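Local coordinates for protein adenosine kinase, putative (Trypanosoma brucei, PDB 3OTX) that probably phosphorylates adenosine and related nucleosides to their monophosphates at the expense of ATP, with magnesium as cofactor, in purine salvage, at residues M160-T174 against V190-I203. The protein carries 1 engineered substitution. Numbering follows the deposited sequence.
With AP5 (bis(adenosine)-5'-pentaphosphate), chain C.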
loop_
_atom_site.group_PDB
_atom_site.type_symbol
_atom_site.label_atom_id
_atom_site.label_comp_id
_atom_site.label_asym_id
_atom_site.label_seq_id
_atom_site.Cartn_x
_atom_site.Cartn_y
_atom_site.Cartn_z
ATOM N N MET A 160 0.077 11.957 -14.361
ATOM C CA MET A 160 0.949 12.631 -13.417
ATOM C C MET A 160 0.726 14.155 -13.471
ATOM O O MET A 160 0.640 14.796 -12.425
ATOM C CB MET A 160 2.408 12.312 -13.697
ATOM C CG MET A 160 2.805 10.884 -13.333
ATOM S SD MET A 160 4.625 10.799 -13.208
ATOM C CE MET A 160 4.806 9.086 -12.679
ATOM N N ASP A 161 0.609 14.713 -14.673
ATOM C CA ASP A 161 0.425 16.169 -14.790
ATOM C C ASP A 161 -0.848 16.668 -14.132
ATOM O O ASP A 161 -0.875 17.780 -13.640
ATOM C CB ASP A 161 0.467 16.660 -16.239
ATOM C CG ASP A 161 1.871 16.605 -16.831
ATOM O OD1 ASP A 161 2.855 16.635 -16.047
ATOM O OD2 ASP A 161 1.993 16.526 -18.058
ATOM N N GLU A 162 -1.891 15.827 -14.114
ATOM C CA GLU A 162 -3.177 16.264 -13.547
ATOM C C GLU A 162 -3.335 15.956 -12.039
ATOM O O GLU A 162 -4.258 16.458 -11.381
ATOM C CB GLU A 162 -4.344 15.696 -14.368
ATOM C CG GLU A 162 -4.516 14.213 -14.195
ATOM C CD GLU A 162 -5.395 13.558 -15.251
ATOM O OE1 GLU A 162 -5.919 14.247 -16.157
ATOM O OE2 GLU A 162 -5.541 12.324 -15.169
ATOM N N SER A 163 -2.432 15.133 -11.497
ATOM C CA SER A 163 -2.503 14.701 -10.085
ATOM C C SER A 163 -1.765 15.663 -9.174
ATOM O O SER A 163 -0.816 16.365 -9.606
ATOM C CB SER A 163 -1.912 13.281 -9.929
ATOM O OG SER A 163 -2.658 12.364 -10.717
ATOM N N ARG A 164 -2.183 15.701 -7.911
ATOM C CA ARG A 164 -1.499 16.555 -6.918
ATOM C C ARG A 164 -1.018 15.770 -5.705
ATOM O O ARG A 164 -0.234 16.280 -4.917
ATOM C CB ARG A 164 -2.366 17.744 -6.483
ATOM C CG ARG A 164 -2.679 18.697 -7.602
ATOM C CD ARG A 164 -1.399 19.377 -8.110
ATOM N NE ARG A 164 -1.680 20.343 -9.166
ATOM C CZ ARG A 164 -1.677 20.057 -10.474
ATOM N NH1 ARG A 164 -1.391 18.815 -10.909
ATOM N NH2 ARG A 164 -1.957 21.034 -11.338
ATOM N N ILE A 165 -1.492 14.535 -5.574
ATOM C CA ILE A 165 -1.038 13.636 -4.507
ATOM C C ILE A 165 -0.543 12.346 -5.185
ATOM O O ILE A 165 -1.253 11.784 -6.013
ATOM C CB ILE A 165 -2.190 13.308 -3.515
ATOM C CG1 ILE A 165 -2.663 14.546 -2.764
ATOM C CG2 ILE A 165 -1.745 12.212 -2.529
ATOM C CD1 ILE A 165 -4.075 14.420 -2.164
ATOM N N PHE A 166 0.680 11.939 -4.858
ATOM C CA PHE A 166 1.335 10.786 -5.460
ATOM C C PHE A 166 1.615 9.815 -4.341
ATOM O O PHE A 166 2.275 10.168 -3.358
ATOM C CB PHE A 166 2.631 11.243 -6.146
ATOM C CG PHE A 166 2.390 12.213 -7.283
ATOM C CD1 PHE A 166 2.153 13.569 -7.024
ATOM C CD2 PHE A 166 2.373 11.754 -8.608
ATOM C CE1 PHE A 166 1.933 14.455 -8.066
ATOM C CE2 PHE A 166 2.129 12.658 -9.659
ATOM C CZ PHE A 166 1.919 13.993 -9.379
ATOM N N TYR A 167 1.093 8.594 -4.494
ATOM C CA TYR A 167 1.294 7.570 -3.494
ATOM C C TYR A 167 1.903 6.345 -4.150
ATOM O O TYR A 167 1.312 5.768 -5.095
ATOM C CB TYR A 167 -0.033 7.194 -2.820
ATOM C CG TYR A 167 0.095 5.949 -1.979
ATOM C CD1 TYR A 167 0.792 5.974 -0.773
ATOM C CD2 TYR A 167 -0.438 4.752 -2.418
ATOM C CE1 TYR A 167 0.927 4.818 -0.010
ATOM C CE2 TYR A 167 -0.309 3.597 -1.658
ATOM C CZ TYR A 167 0.378 3.652 -0.474
ATOM O OH TYR A 167 0.499 2.500 0.269
ATOM N N PHE A 168 3.055 5.937 -3.629
ATOM C CA PHE A 168 3.685 4.692 -4.036
ATOM C C PHE A 168 3.794 3.772 -2.859
ATOM O O PHE A 168 4.125 4.217 -1.768
ATOM C CB PHE A 168 5.098 4.948 -4.553
ATOM C CG PHE A 168 5.149 5.392 -5.977
ATOM C CD1 PHE A 168 4.492 6.566 -6.408
ATOM C CD2 PHE A 168 5.908 4.682 -6.890
ATOM C CE1 PHE A 168 4.547 6.974 -7.756
ATOM C CE2 PHE A 168 5.996 5.099 -8.227
ATOM C CZ PHE A 168 5.301 6.256 -8.651
ATOM N N SER A 169 3.503 2.486 -3.068
ATOM C CA SER A 169 3.809 1.513 -2.029
ATOM C C SER A 169 5.320 1.318 -1.954
ATOM O O SER A 169 6.032 1.449 -2.961
ATOM C CB SER A 169 3.142 0.183 -2.346
ATOM O OG SER A 169 3.798 -0.436 -3.434
ATOM N N GLY A 170 5.803 0.974 -0.760
ATOM C CA GLY A 170 7.192 0.580 -0.619
ATOM C C GLY A 170 7.504 -0.601 -1.525
ATOM O O GLY A 170 8.618 -0.748 -1.995
ATOM N N PHE A 171 6.512 -1.437 -1.778
ATOM C CA PHE A 171 6.704 -2.572 -2.705
ATOM C C PHE A 171 7.159 -2.209 -4.111
ATOM O O PHE A 171 7.815 -3.037 -4.765
ATOM C CB PHE A 171 5.406 -3.354 -2.803
ATOM C CG PHE A 171 5.001 -4.071 -1.532
ATOM C CD1 PHE A 171 3.702 -3.870 -1.018
ATOM C CD2 PHE A 171 5.849 -4.967 -0.919
ATOM C CE1 PHE A 171 3.281 -4.618 0.135
ATOM C CE2 PHE A 171 5.454 -5.728 0.249
ATOM C CZ PHE A 171 4.170 -5.538 0.754
ATOM N N THR A 172 6.905 -0.972 -4.540
ATOM C CA THR A 172 7.430 -0.517 -5.836
ATOM C C THR A 172 8.960 -0.460 -5.886
ATOM O O THR A 172 9.523 -0.497 -6.957
ATOM C CB THR A 172 6.880 0.865 -6.257
ATOM O OG1 THR A 172 7.286 1.848 -5.309
ATOM C CG2 THR A 172 5.354 0.825 -6.334
ATOM N N LEU A 173 9.623 -0.441 -4.735
ATOM C CA LEU A 173 11.077 -0.262 -4.720
ATOM C C LEU A 173 11.804 -1.514 -5.210
ATOM O O LEU A 173 13.001 -1.469 -5.508
ATOM C CB LEU A 173 11.526 0.101 -3.300
ATOM C CG LEU A 173 10.962 1.466 -2.882
ATOM C CD1 LEU A 173 11.160 1.711 -1.383
ATOM C CD2 LEU A 173 11.602 2.623 -3.685
ATOM N N THR A 174 11.075 -2.628 -5.288
ATOM C CA THR A 174 11.707 -3.868 -5.790
ATOM C C THR A 174 11.697 -4.001 -7.319
ATOM O O THR A 174 12.322 -4.929 -7.863
ATOM C CB THR A 174 11.101 -5.151 -5.187
ATOM O OG1 THR A 174 9.905 -5.514 -5.914
ATOM C CG2 THR A 174 10.805 -4.991 -3.723
ATOM N N VAL A 190 4.607 19.912 -9.865
ATOM C CA VAL A 190 3.227 20.371 -9.718
ATOM C C VAL A 190 2.888 20.929 -8.326
ATOM O O VAL A 190 1.723 21.205 -8.044
ATOM C CB VAL A 190 2.230 19.239 -10.105
ATOM C CG1 VAL A 190 2.521 18.736 -11.512
ATOM C CG2 VAL A 190 2.322 18.084 -9.125
ATOM N N ASP A 191 3.892 21.139 -7.470
ATOM C CA ASP A 191 3.663 21.606 -6.093
ATOM C C ASP A 191 2.653 20.685 -5.390
ATOM O O ASP A 191 1.710 21.161 -4.744
ATOM C CB ASP A 191 3.176 23.059 -6.045
ATOM C CG ASP A 191 3.265 23.655 -4.646
ATOM O OD1 ASP A 191 4.165 23.243 -3.885
ATOM O OD2 ASP A 191 2.446 24.527 -4.308
ATOM N N GLY A 192 2.890 19.391 -5.530
ATOM C CA GLY A 192 2.029 18.317 -4.989
ATOM C C GLY A 192 2.690 17.729 -3.763
ATOM O O GLY A 192 3.548 18.367 -3.114
ATOM N N LEU A 193 2.228 16.533 -3.429
ATOM C CA LEU A 193 2.712 15.756 -2.298
ATOM C C LEU A 193 3.111 14.381 -2.735
ATOM O O LEU A 193 2.414 13.762 -3.531
ATOM C CB LEU A 193 1.604 15.611 -1.260
ATOM C CG LEU A 193 1.731 16.859 -0.394
ATOM C CD1 LEU A 193 0.420 17.602 -0.245
ATOM C CD2 LEU A 193 2.413 16.530 0.924
ATOM N N PHE A 194 4.227 13.897 -2.213
ATOM C CA PHE A 194 4.661 12.534 -2.449
ATOM C C PHE A 194 4.629 11.755 -1.160
ATOM O O PHE A 194 5.173 12.208 -0.145
ATOM C CB PHE A 194 6.075 12.492 -3.038
ATOM C CG PHE A 194 6.451 11.123 -3.537
ATOM C CD1 PHE A 194 6.108 10.729 -4.829
ATOM C CD2 PHE A 194 7.057 10.207 -2.688
ATOM C CE1 PHE A 194 6.415 9.466 -5.292
ATOM C CE2 PHE A 194 7.369 8.907 -3.145
ATOM C CZ PHE A 194 7.015 8.533 -4.445
ATOM N N MET A 195 3.992 10.583 -1.207
ATOM C CA MET A 195 3.782 9.758 -0.027
ATOM C C MET A 195 4.187 8.330 -0.327
ATOM O O MET A 195 3.905 7.821 -1.410
ATOM C CB MET A 195 2.309 9.765 0.373
ATOM C CG MET A 195 1.654 11.124 0.347
ATOM S SD MET A 195 -0.093 10.934 0.666
ATOM C CE MET A 195 -0.010 9.863 2.089
ATOM N N ILE A 196 4.822 7.688 0.641
ATOM C CA ILE A 196 5.152 6.266 0.522
ATOM C C ILE A 196 4.710 5.522 1.761
ATOM O O ILE A 196 4.633 6.115 2.860
ATOM C CB ILE A 196 6.656 6.012 0.333
ATOM C CG1 ILE A 196 7.495 6.650 1.446
ATOM C CG2 ILE A 196 7.108 6.480 -0.995
ATOM C CD1 ILE A 196 8.971 6.486 1.228
ATOM N N ASN A 197 4.408 4.240 1.605
ATOM C CA ASN A 197 4.248 3.342 2.735
ATOM C C ASN A 197 5.493 2.472 2.791
ATOM O O ASN A 197 6.010 2.115 1.759
ATOM C CB ASN A 197 2.976 2.506 2.533
ATOM C CG ASN A 197 2.795 1.418 3.587
ATOM O OD1 ASN A 197 2.734 0.250 3.254
ATOM N ND2 ASN A 197 2.717 1.803 4.845
ATOM N N LEU A 198 5.932 2.097 3.984
ATOM C CA LEU A 198 7.096 1.224 4.098
ATOM C C LEU A 198 6.849 -0.225 3.678
ATOM O O LEU A 198 7.806 -0.949 3.394
ATOM C CB LEU A 198 7.669 1.310 5.516
ATOM C CG LEU A 198 8.204 2.693 5.918
ATOM C CD1 LEU A 198 8.924 2.589 7.265
ATOM C CD2 LEU A 198 9.160 3.233 4.821
ATOM N N SER A 199 5.572 -0.638 3.668
ATOM C CA SER A 199 5.082 -1.945 3.109
ATOM C C SER A 199 5.468 -3.220 3.831
ATOM O O SER A 199 4.603 -4.069 4.082
ATOM C CB SER A 199 5.447 -2.109 1.629
ATOM O OG SER A 199 4.810 -1.134 0.806
ATOM N N ALA A 200 6.749 -3.412 4.106
ATOM C CA ALA A 200 7.191 -4.652 4.743
ATOM C C ALA A 200 8.567 -4.501 5.311
ATOM O O ALA A 200 9.408 -3.815 4.730
ATOM C CB ALA A 200 7.172 -5.821 3.709
ATOM N N PRO A 201 8.839 -5.186 6.429
ATOM C CA PRO A 201 10.196 -5.133 6.918
ATOM C C PRO A 201 11.234 -5.479 5.866
ATOM O O PRO A 201 12.309 -4.895 5.902
ATOM C CB PRO A 201 10.201 -6.152 8.069
ATOM C CG PRO A 201 8.793 -6.054 8.606
ATOM C CD PRO A 201 7.917 -5.862 7.372
ATOM N N PHE A 202 10.939 -6.351 4.898
ATOM C CA PHE A 202 11.963 -6.712 3.894
ATOM C C PHE A 202 12.415 -5.580 2.976
ATOM O O PHE A 202 13.495 -5.638 2.383
ATOM C CB PHE A 202 11.603 -7.969 3.087
ATOM C CG PHE A 202 10.600 -7.758 1.981
ATOM C CD1 PHE A 202 10.966 -7.196 0.761
ATOM C CD2 PHE A 202 9.292 -8.192 2.148
ATOM C CE1 PHE A 202 10.019 -7.034 -0.265
ATOM C CE2 PHE A 202 8.357 -8.045 1.117
ATOM C CZ PHE A 202 8.714 -7.468 -0.078
ATOM N N ILE A 203 11.575 -4.559 2.880
ATOM C CA ILE A 203 11.937 -3.380 2.117
ATOM C C ILE A 203 13.140 -2.708 2.806
ATOM O O ILE A 203 14.123 -2.370 2.137
ATOM C CB ILE A 203 10.738 -2.400 2.002
ATOM C CG1 ILE A 203 9.591 -3.009 1.147
ATOM C CG2 ILE A 203 11.197 -1.050 1.452
ATOM C CD1 ILE A 203 9.996 -3.323 -0.346
HETATM P PA AP5 C . -2.513 -2.004 11.669
HETATM O O1A AP5 C . -2.630 -3.390 12.295
HETATM O O2A AP5 C . -1.505 -1.101 12.350
HETATM O O3A AP5 C . -2.109 -2.039 10.111
HETATM P PB AP5 C . -1.074 -3.054 9.401
HETATM O O1B AP5 C . -0.146 -3.709 10.376
HETATM O O2B AP5 C . -0.465 -2.306 8.265
HETATM O O3B AP5 C . -2.125 -4.123 8.863
HETATM P PG AP5 C . -1.995 -5.636 8.385
HETATM O O1G AP5 C . -3.340 -6.265 8.583
HETATM O O2G AP5 C . -0.972 -6.456 9.140
HETATM O O3G AP5 C . -1.735 -5.413 6.872
HETATM P PD AP5 C . -1.487 -6.479 5.682
HETATM O O1D AP5 C . -1.517 -7.928 6.134
HETATM O O2D AP5 C . -0.270 -5.977 4.957
HETATM O O3D AP5 C . -2.827 -6.268 4.815
HETATM P PE AP5 C . -3.047 -5.158 3.664
HETATM O O1E AP5 C . -2.412 -3.863 4.085
HETATM O O2E AP5 C . -4.524 -5.134 3.276
HETATM O O5F AP5 C . -3.989 -1.380 11.608
HETATM C C5F AP5 C . -4.237 -0.157 10.915
HETATM C C4F AP5 C . -5.492 0.472 11.470
HETATM O O4F AP5 C . -6.576 -0.465 11.413
HETATM C C3F AP5 C . -5.424 0.831 12.952
HETATM O O3F AP5 C . -4.877 2.118 13.106
HETATM C C2F AP5 C . -6.847 0.693 13.408
HETATM O O2F AP5 C . -7.572 1.848 13.066
HETATM C C1F AP5 C . -7.369 -0.453 12.536
HETATM N N9A AP5 C . -7.246 -1.793 13.178
HETATM C C8A AP5 C . -6.356 -2.812 12.828
HETATM N N7A AP5 C . -6.595 -3.870 13.650
HETATM C C5A AP5 C . -7.611 -3.552 14.486
HETATM C C6A AP5 C . -8.283 -4.241 15.472
HETATM N N6A AP5 C . -8.045 -5.532 15.718
HETATM N N1A AP5 C . -9.308 -3.614 16.138
HETATM C C2A AP5 C . -9.702 -2.321 15.831
HETATM N N3A AP5 C . -9.030 -1.648 14.834
HETATM C C4A AP5 C . -8.029 -2.252 14.163
HETATM O O5J AP5 C . -2.176 -5.730 2.418
HETATM C C5J AP5 C . -2.511 -6.981 1.842
HETATM C C4J AP5 C . -2.154 -6.838 0.372
HETATM O O4J AP5 C . -0.728 -6.827 0.195
HETATM C C3J AP5 C . -2.600 -8.024 -0.489
HETATM O O3J AP5 C . -3.744 -7.610 -1.237
HETATM C C2J AP5 C . -1.382 -8.353 -1.367
HETATM O O2J AP5 C . -1.698 -8.513 -2.745
HETATM C C1J AP5 C . -0.508 -7.141 -1.156
HETATM N N9B AP5 C . 0.918 -7.390 -1.416
HETATM C C8B AP5 C . 1.683 -8.331 -0.782
HETATM N N7B AP5 C . 2.922 -8.272 -1.338
HETATM C C5B AP5 C . 2.932 -7.302 -2.305
HETATM C C6B AP5 C . 3.928 -6.822 -3.165
HETATM N N6B AP5 C . 5.161 -7.348 -3.248
HETATM N N1B AP5 C . 3.544 -5.843 -4.039
HETATM C C2B AP5 C . 2.304 -5.247 -4.046
HETATM N N3B AP5 C . 1.312 -5.751 -3.230
HETATM C C4B AP5 C . 1.655 -6.740 -2.352
#
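The F171 ring lies between S199 and an adenine of AP5. CB of S199 sits 3.5 Å from the ring centroid, 6° off the normal, a CH-pi contact over the middle of one face; the opposite face takes the base, whose C6B is offset toward the rim. At the ring's edge F202 comes in, F171 CE2 to F202 CZ 3.7 Å, the planes 38° apart. S199 also grips the backbone of F171: its OG, turned beside its own backbone N (chi1 -64°), accepts a hydrogen bond from F171 N at 3.1 Å. These residues follow two neighbouring parallel strands, 165-169 and 193-197, joined through helix 177-189 as a beta-alpha-beta unit in the central sheet of the ribokinase-like (PfkB) fold, with F171, which binds adenosine, beyond the C-terminal end of 165-169. F166 N to L193 O (2.8 Å) and M195 N to F166 O belong to the regular ladder, which weakens at N197 N to F168 O. On the sheet face beneath helix 177-189, F194 CD1 packs on F166 CB (3.8 Å) and its CE1 meets F168 CD1, these rings meeting obliquely. The other face carries Y167, whose OH reaches CB of the modelled N197 conformer (3.4 Å). At the far end V190 CB covers one face of the R164 guanidinium, whose rotation is set by NH1 bonds to D161 O (3.0 Å) and S163 O (2.8 Å), both in its plane.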